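Local atomic coordinates of cortical-lytic enzyme (Clostridium perfringens, PDB entry 5JIP), a protein that acts as a family 25 muramidase in hydrolysis of the spore cortex during germination, probably by lysozyme-type cleavage of its peptidoglycan. Residues Asn245-Asn250 / Lys294-Ser299; Val264-Asn269 / Ile281-Ser286. One frame throughout, in Å; residues are numbered along the deposited sequence.

Interaction 1: residues Asn245-Asn250 / Lys294-Ser299; sequences NKIFVN and KPIKIS
Ile298 gives the largest share of this contact, presenting one methyl to Ile247 and another to Val249. The two segments belong to opposing sheets of a beta sandwich that fits the fibronectin type III fold, strands 246-250 and 296-304 taking the B and F positions. Their axes pass 9.5 Å apart at an angle of 34°, too far for backbone pairing, so side chains alone bridge the gap. Ile247 and Ile298 meet end-on: CG2 of Ile247 lies 3.9 Å from CD1 of Ile298, and CD1 of Ile247 also closes on that methyl. At Val249 the approach differs, for Val249 and Ile298 run alongside, pointing opposite ways. Ile298 CG2, placed anti to its backbone N by a chi1 of -55°, meets both valine methyls, 3.9 Å from Val249 CG1 and 4.0 Å from Val249 CG2. Ile296 adds a looser touch, its CG2 standing 4.4 Å from Ile247 CD1. Around this group, Leu318 of strand 314-318 rests on Ile247 and Ile298, while Ile242 of strand 239-243 touches Ile247 and Ile296. All four touching residues are buried, and no hydrogen bond crosses between the segments. The cohesion is therefore dispersive and hydrophobic, resting on methyl contacts near van der Waals distance and, probably, on the exclusion of water from between the sheets.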
loop_
_atom_site.group_PDB
_atom_site.type_symbol
_atom_site.label_atom_id
_atom_site.label_comp_id
_atom_site.label_asym_id
_atom_site.label_seq_id
_atom_site.Cartn_x
_atom_site.Cartn_y
_atom_site.Cartn_z
ATOM N N ASN A 245 -19.294 -23.018 4.297
ATOM C CA ASN A 245 -19.024 -22.713 2.901
ATOM C C ASN A 245 -17.854 -21.750 2.750
ATOM O O ASN A 245 -17.751 -21.059 1.735
ATOM C CB ASN A 245 -20.272 -22.153 2.216
ATOM C CG ASN A 245 -20.311 -22.498 0.737
ATOM O OD1 ASN A 245 -20.020 -23.634 0.347
ATOM N ND2 ASN A 245 -20.636 -21.516 -0.095
ATOM N N LYS A 246 -16.955 -21.714 3.732
ATOM C CA LYS A 246 -15.913 -20.696 3.783
ATOM C C LYS A 246 -14.539 -21.345 3.899
ATOM O O LYS A 246 -14.391 -22.422 4.478
ATOM C CB LYS A 246 -16.173 -19.749 4.947
ATOM C CG LYS A 246 -17.483 -18.925 4.761
ATOM C CD LYS A 246 -17.994 -18.334 6.080
ATOM C CE LYS A 246 -19.192 -17.356 5.895
ATOM N NZ LYS A 246 -19.870 -17.520 4.595
ATOM N N ILE A 247 -13.537 -20.683 3.317
ATOM C CA ILE A 247 -12.137 -21.016 3.533
ATOM C C ILE A 247 -11.548 -19.986 4.481
ATOM O O ILE A 247 -11.590 -18.780 4.210
ATOM C CB ILE A 247 -11.353 -21.063 2.215
ATOM C CG1 ILE A 247 -12.060 -21.982 1.216
ATOM C CG2 ILE A 247 -9.946 -21.598 2.476
ATOM C CD1 ILE A 247 -11.518 -21.914 -0.183
ATOM N N PHE A 248 -11.009 -20.456 5.602
ATOM C CA PHE A 248 -10.398 -19.598 6.612
ATOM C C PHE A 248 -8.886 -19.685 6.432
ATOM O O PHE A 248 -8.297 -20.749 6.631
ATOM C CB PHE A 248 -10.820 -20.038 8.015
ATOM C CG PHE A 248 -12.282 -19.829 8.286
ATOM C CD1 PHE A 248 -13.223 -20.725 7.802
ATOM C CD2 PHE A 248 -12.711 -18.726 9.011
ATOM C CE1 PHE A 248 -14.580 -20.527 8.045
ATOM C CE2 PHE A 248 -14.058 -18.515 9.252
ATOM C CZ PHE A 248 -14.999 -19.414 8.773
ATOM N N VAL A 249 -8.262 -18.575 6.048
ATOM C CA VAL A 249 -6.835 -18.545 5.736
ATOM C C VAL A 249 -6.129 -17.631 6.724
ATOM O O VAL A 249 -6.632 -16.555 7.060
ATOM C CB VAL A 249 -6.583 -18.074 4.283
ATOM C CG1 VAL A 249 -5.102 -18.196 3.931
ATOM C CG2 VAL A 249 -7.454 -18.860 3.293
ATOM N N ASN A 250 -4.952 -18.051 7.186
ATOM C CA ASN A 250 -4.185 -17.189 8.076
ATOM C C ASN A 250 -2.701 -17.383 7.800
ATOM O O ASN A 250 -2.289 -18.354 7.152
ATOM C CB ASN A 250 -4.521 -17.443 9.557
ATOM C CG ASN A 250 -3.943 -18.738 10.077
ATOM O OD1 ASN A 250 -4.428 -19.827 9.766
ATOM N ND2 ASN A 250 -2.927 -18.624 10.902
ATOM N N LYS A 294 -11.979 -32.345 -4.890
ATOM C CA LYS A 294 -10.703 -32.032 -5.518
ATOM C C LYS A 294 -9.879 -31.099 -4.630
ATOM O O LYS A 294 -10.433 -30.226 -3.957
ATOM C CB LYS A 294 -10.922 -31.368 -6.871
ATOM N N PRO A 295 -8.551 -31.258 -4.620
ATOM C CA PRO A 295 -7.710 -30.366 -3.818
ATOM C C PRO A 295 -7.913 -28.908 -4.201
ATOM O O PRO A 295 -8.305 -28.586 -5.324
ATOM C CB PRO A 295 -6.286 -30.830 -4.143
ATOM C CG PRO A 295 -6.432 -32.220 -4.569
ATOM C CD PRO A 295 -7.747 -32.292 -5.292
ATOM N N ILE A 296 -7.656 -28.025 -3.233
ATOM C CA ILE A 296 -7.800 -26.583 -3.400
ATOM C C ILE A 296 -6.465 -25.950 -3.051
ATOM O O ILE A 296 -5.933 -26.178 -1.958
ATOM C CB ILE A 296 -8.918 -26.011 -2.522
ATOM C CG1 ILE A 296 -10.274 -26.623 -2.921
ATOM C CG2 ILE A 296 -8.976 -24.477 -2.643
ATOM C CD1 ILE A 296 -11.396 -26.357 -1.908
ATOM N N LYS A 297 -5.927 -25.153 -3.966
ATOM C CA LYS A 297 -4.664 -24.467 -3.732
ATOM C C LYS A 297 -4.925 -23.054 -3.228
ATOM O O LYS A 297 -5.529 -22.225 -3.932
ATOM C CB LYS A 297 -3.787 -24.412 -4.981
ATOM C CG LYS A 297 -2.416 -23.789 -4.659
ATOM C CD LYS A 297 -1.454 -23.756 -5.856
ATOM C CE LYS A 297 -1.972 -22.866 -6.944
ATOM N NZ LYS A 297 -0.859 -22.471 -7.873
ATOM N N ILE A 298 -4.440 -22.782 -2.030
ATOM C CA ILE A 298 -4.414 -21.439 -1.478
ATOM C C ILE A 298 -2.997 -20.906 -1.655
ATOM O O ILE A 298 -2.020 -21.594 -1.331
ATOM C CB ILE A 298 -4.825 -21.442 0.002
ATOM C CG1 ILE A 298 -6.202 -22.109 0.209
ATOM C CG2 ILE A 298 -4.815 -20.018 0.551
ATOM C CD1 ILE A 298 -7.392 -21.392 -0.457
ATOM N N SER A 299 -2.865 -19.699 -2.199
ATOM C CA SER A 299 -1.543 -19.105 -2.339
ATOM C C SER A 299 -1.598 -17.623 -1.989
ATOM O O SER A 299 -2.658 -16.985 -2.027
ATOM C CB SER A 299 -0.979 -19.282 -3.750
ATOM O OG SER A 299 -1.839 -18.700 -4.691
#

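Interaction 2: residues Val264-Asn269 / Ile281-Ser286; sequences VFVNDN and IVIDKS
Val264 and Val266 face Ile281 and Ile283 across two strands whose axes lie 10.0 Å apart and cross at -30°, with Val264 level with Ile281 and Val266 with Ile283. Such a modest angle between facing strands is the mark of an aligned beta sandwich, here of fibronectin type III topology, in which strand 259-266 takes the C position and strand 280-284 the E position of the other sheet. The CD1 methyl of Ile283 is the hub. Its side chain is extended, with chi2 at 174°, which carries this methyl out between the two valines: 3.8 Å from Val266 CG2 and 4.0 Å from Val264 CG1. Toward Val266 the isoleucine points tip to tip, whereas it passes Val264 at a slant. Ile281 makes a lighter contact, its CG2 branch resting 4.2 Å from CG2 of Val264. Ala271, on strand 269-275, touches both Val266 and Ile283 and so lines the same patch.

Beyond the apolar row, each strand ends in a polar turn. Val266 to Asn269 form a type I' turn, closed by paired backbone bonds between Val266 and Asn269, which makes a tight hairpin into strand 269-275. Asn267 OD1 accepts from the backbone N of Lys297, and Asp268 OD1 forms a salt bridge with that lysine's NZ, tying the turn to strand 296-304. At the end of the other strand lies an Asx turn, where Asp284 OD1 is gripped twice from one face of its carboxylate: by Ser286 N at 3.0 Å, on the anti side and 20° out of the plane, and by Ser286 OG at 2.7 Å, from well above it.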
loop_
_atom_site.group_PDB
_atom_site.type_symbol
_atom_site.label_atom_id
_atom_site.label_comp_id
_atom_site.label_asym_id
_atom_site.label_seq_id
_atom_site.Cartn_x
_atom_site.Cartn_y
_atom_site.Cartn_z
ATOM N N VAL A 264 -4.236 -12.762 -2.020
ATOM C CA VAL A 264 -4.534 -14.175 -1.778
ATOM C C VAL A 264 -5.288 -14.735 -2.972
ATOM O O VAL A 264 -6.130 -14.051 -3.575
ATOM C CB VAL A 264 -5.349 -14.359 -0.485
ATOM C CG1 VAL A 264 -5.751 -15.817 -0.294
ATOM C CG2 VAL A 264 -4.530 -13.855 0.704
ATOM N N PHE A 265 -4.996 -15.993 -3.291
ATOM C CA PHE A 265 -5.541 -16.645 -4.476
ATOM C C PHE A 265 -6.070 -18.031 -4.135
ATOM O O PHE A 265 -5.491 -18.737 -3.299
ATOM C CB PHE A 265 -4.481 -16.778 -5.544
ATOM C CG PHE A 265 -3.877 -15.457 -5.974
ATOM C CD1 PHE A 265 -2.810 -14.898 -5.273
ATOM C CD2 PHE A 265 -4.380 -14.784 -7.083
ATOM C CE1 PHE A 265 -2.255 -13.679 -5.676
ATOM C CE2 PHE A 265 -3.845 -13.554 -7.488
ATOM C CZ PHE A 265 -2.777 -13.009 -6.795
ATOM N N VAL A 266 -7.157 -18.409 -4.813
ATOM C CA VAL A 266 -7.736 -19.752 -4.734
ATOM C C VAL A 266 -7.628 -20.374 -6.122
ATOM O O VAL A 266 -8.215 -19.857 -7.085
ATOM C CB VAL A 266 -9.197 -19.727 -4.257
ATOM C CG1 VAL A 266 -9.781 -21.152 -4.312
ATOM C CG2 VAL A 266 -9.323 -19.135 -2.859
ATOM N N ASN A 267 -6.876 -21.473 -6.223
ATOM C CA ASN A 267 -6.569 -22.073 -7.512
ATOM C C ASN A 267 -6.179 -20.975 -8.502
ATOM O O ASN A 267 -6.680 -20.944 -9.630
ATOM C CB ASN A 267 -7.761 -22.879 -8.038
ATOM C CG ASN A 267 -8.116 -24.074 -7.159
ATOM O OD1 ASN A 267 -7.255 -24.654 -6.492
ATOM N ND2 ASN A 267 -9.379 -24.445 -7.166
ATOM N N ASP A 268 -5.330 -20.040 -8.073
ATOM C CA ASP A 268 -4.761 -18.980 -8.908
ATOM C C ASP A 268 -5.771 -17.910 -9.287
ATOM O O ASP A 268 -5.418 -16.972 -10.029
ATOM C CB ASP A 268 -4.122 -19.533 -10.195
ATOM C CG ASP A 268 -2.968 -20.495 -9.909
ATOM O OD1 ASP A 268 -2.233 -20.283 -8.924
ATOM O OD2 ASP A 268 -2.800 -21.478 -10.660
ATOM N N ASN A 269 -7.009 -18.011 -8.833
ATOM C CA ASN A 269 -7.968 -16.948 -9.022
ATOM C C ASN A 269 -7.865 -16.002 -7.844
ATOM O O ASN A 269 -7.723 -16.433 -6.697
ATOM C CB ASN A 269 -9.390 -17.494 -9.135
ATOM C CG ASN A 269 -9.544 -18.453 -10.295
ATOM O OD1 ASN A 269 -9.756 -19.653 -10.107
ATOM N ND2 ASN A 269 -9.414 -17.930 -11.499
ATOM N N ILE A 281 -7.852 -13.942 6.141
ATOM C CA ILE A 281 -8.959 -13.615 5.253
ATOM C C ILE A 281 -9.934 -14.785 5.301
ATOM O O ILE A 281 -9.535 -15.948 5.411
ATOM C CB ILE A 281 -8.503 -13.333 3.801
ATOM C CG1 ILE A 281 -9.687 -12.864 2.951
ATOM C CG2 ILE A 281 -7.892 -14.566 3.195
ATOM C CD1 ILE A 281 -9.362 -12.490 1.476
ATOM N N VAL A 282 -11.218 -14.473 5.254
ATOM C CA VAL A 282 -12.262 -15.481 5.164
ATOM C C VAL A 282 -12.819 -15.395 3.760
ATOM O O VAL A 282 -13.244 -14.322 3.328
ATOM C CB VAL A 282 -13.361 -15.253 6.209
ATOM C CG1 VAL A 282 -14.346 -16.422 6.195
ATOM C CG2 VAL A 282 -12.746 -15.015 7.584
ATOM N N ILE A 283 -12.801 -16.509 3.045
ATOM C CA ILE A 283 -13.126 -16.545 1.624
ATOM C C ILE A 283 -14.402 -17.347 1.441
ATOM O O ILE A 283 -14.497 -18.489 1.909
ATOM C CB ILE A 283 -11.992 -17.163 0.794
ATOM C CG1 ILE A 283 -10.713 -16.352 0.973
ATOM C CG2 ILE A 283 -12.386 -17.244 -0.675
ATOM C CD1 ILE A 283 -9.516 -16.992 0.294
ATOM N N ASP A 284 -15.358 -16.764 0.720
ATOM C CA ASP A 284 -16.603 -17.434 0.370
ATOM C C ASP A 284 -16.359 -18.400 -0.787
ATOM O O ASP A 284 -15.986 -17.977 -1.890
ATOM C CB ASP A 284 -17.656 -16.377 0.018
ATOM C CG ASP A 284 -19.048 -16.951 -0.122
ATOM O OD1 ASP A 284 -19.179 -18.091 -0.606
ATOM O OD2 ASP A 284 -20.014 -16.253 0.248
ATOM N N LYS A 285 -16.590 -19.701 -0.537
ATOM C CA LYS A 285 -16.277 -20.742 -1.519
ATOM C C LYS A 285 -17.110 -20.633 -2.783
ATOM O O LYS A 285 -16.663 -21.072 -3.854
ATOM C CB LYS A 285 -16.503 -22.123 -0.915
ATOM C CG LYS A 285 -15.411 -22.596 -0.005
ATOM C CD LYS A 285 -15.845 -23.859 0.732
ATOM C CE LYS A 285 -15.864 -25.054 -0.199
ATOM N NZ LYS A 285 -16.162 -26.319 0.530
ATOM N N SER A 286 -18.323 -20.089 -2.673
ATOM C CA SER A 286 -19.237 -20.041 -3.808
ATOM C C SER A 286 -18.718 -19.163 -4.930
ATOM O O SER A 286 -19.194 -19.278 -6.062
ATOM C CB SER A 286 -20.593 -19.523 -3.353
ATOM O OG SER A 286 -20.490 -18.177 -2.964
#

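Interactions 1 and 2 join the same two sheets of one sandwich, with centres 6 Å apart. Strands 246-250 and 280-284 are neighbours in one sheet, as 296-304 and 259-266 are in the other; a backbone pairing of Ile247 N with Ile283 O, 2.8 Å, is a probable hydrogen bond between the contacts. The chemistry thus divides by direction: hydrogen bonds run within each sheet, methyl contacts run between them. Both contacts are buried, but interaction 1 more completely, since Ile281 in interaction 2 is partly exposed and segments 264-269 and 281-286 run on into polar turns. Both lie away from the magnesium site.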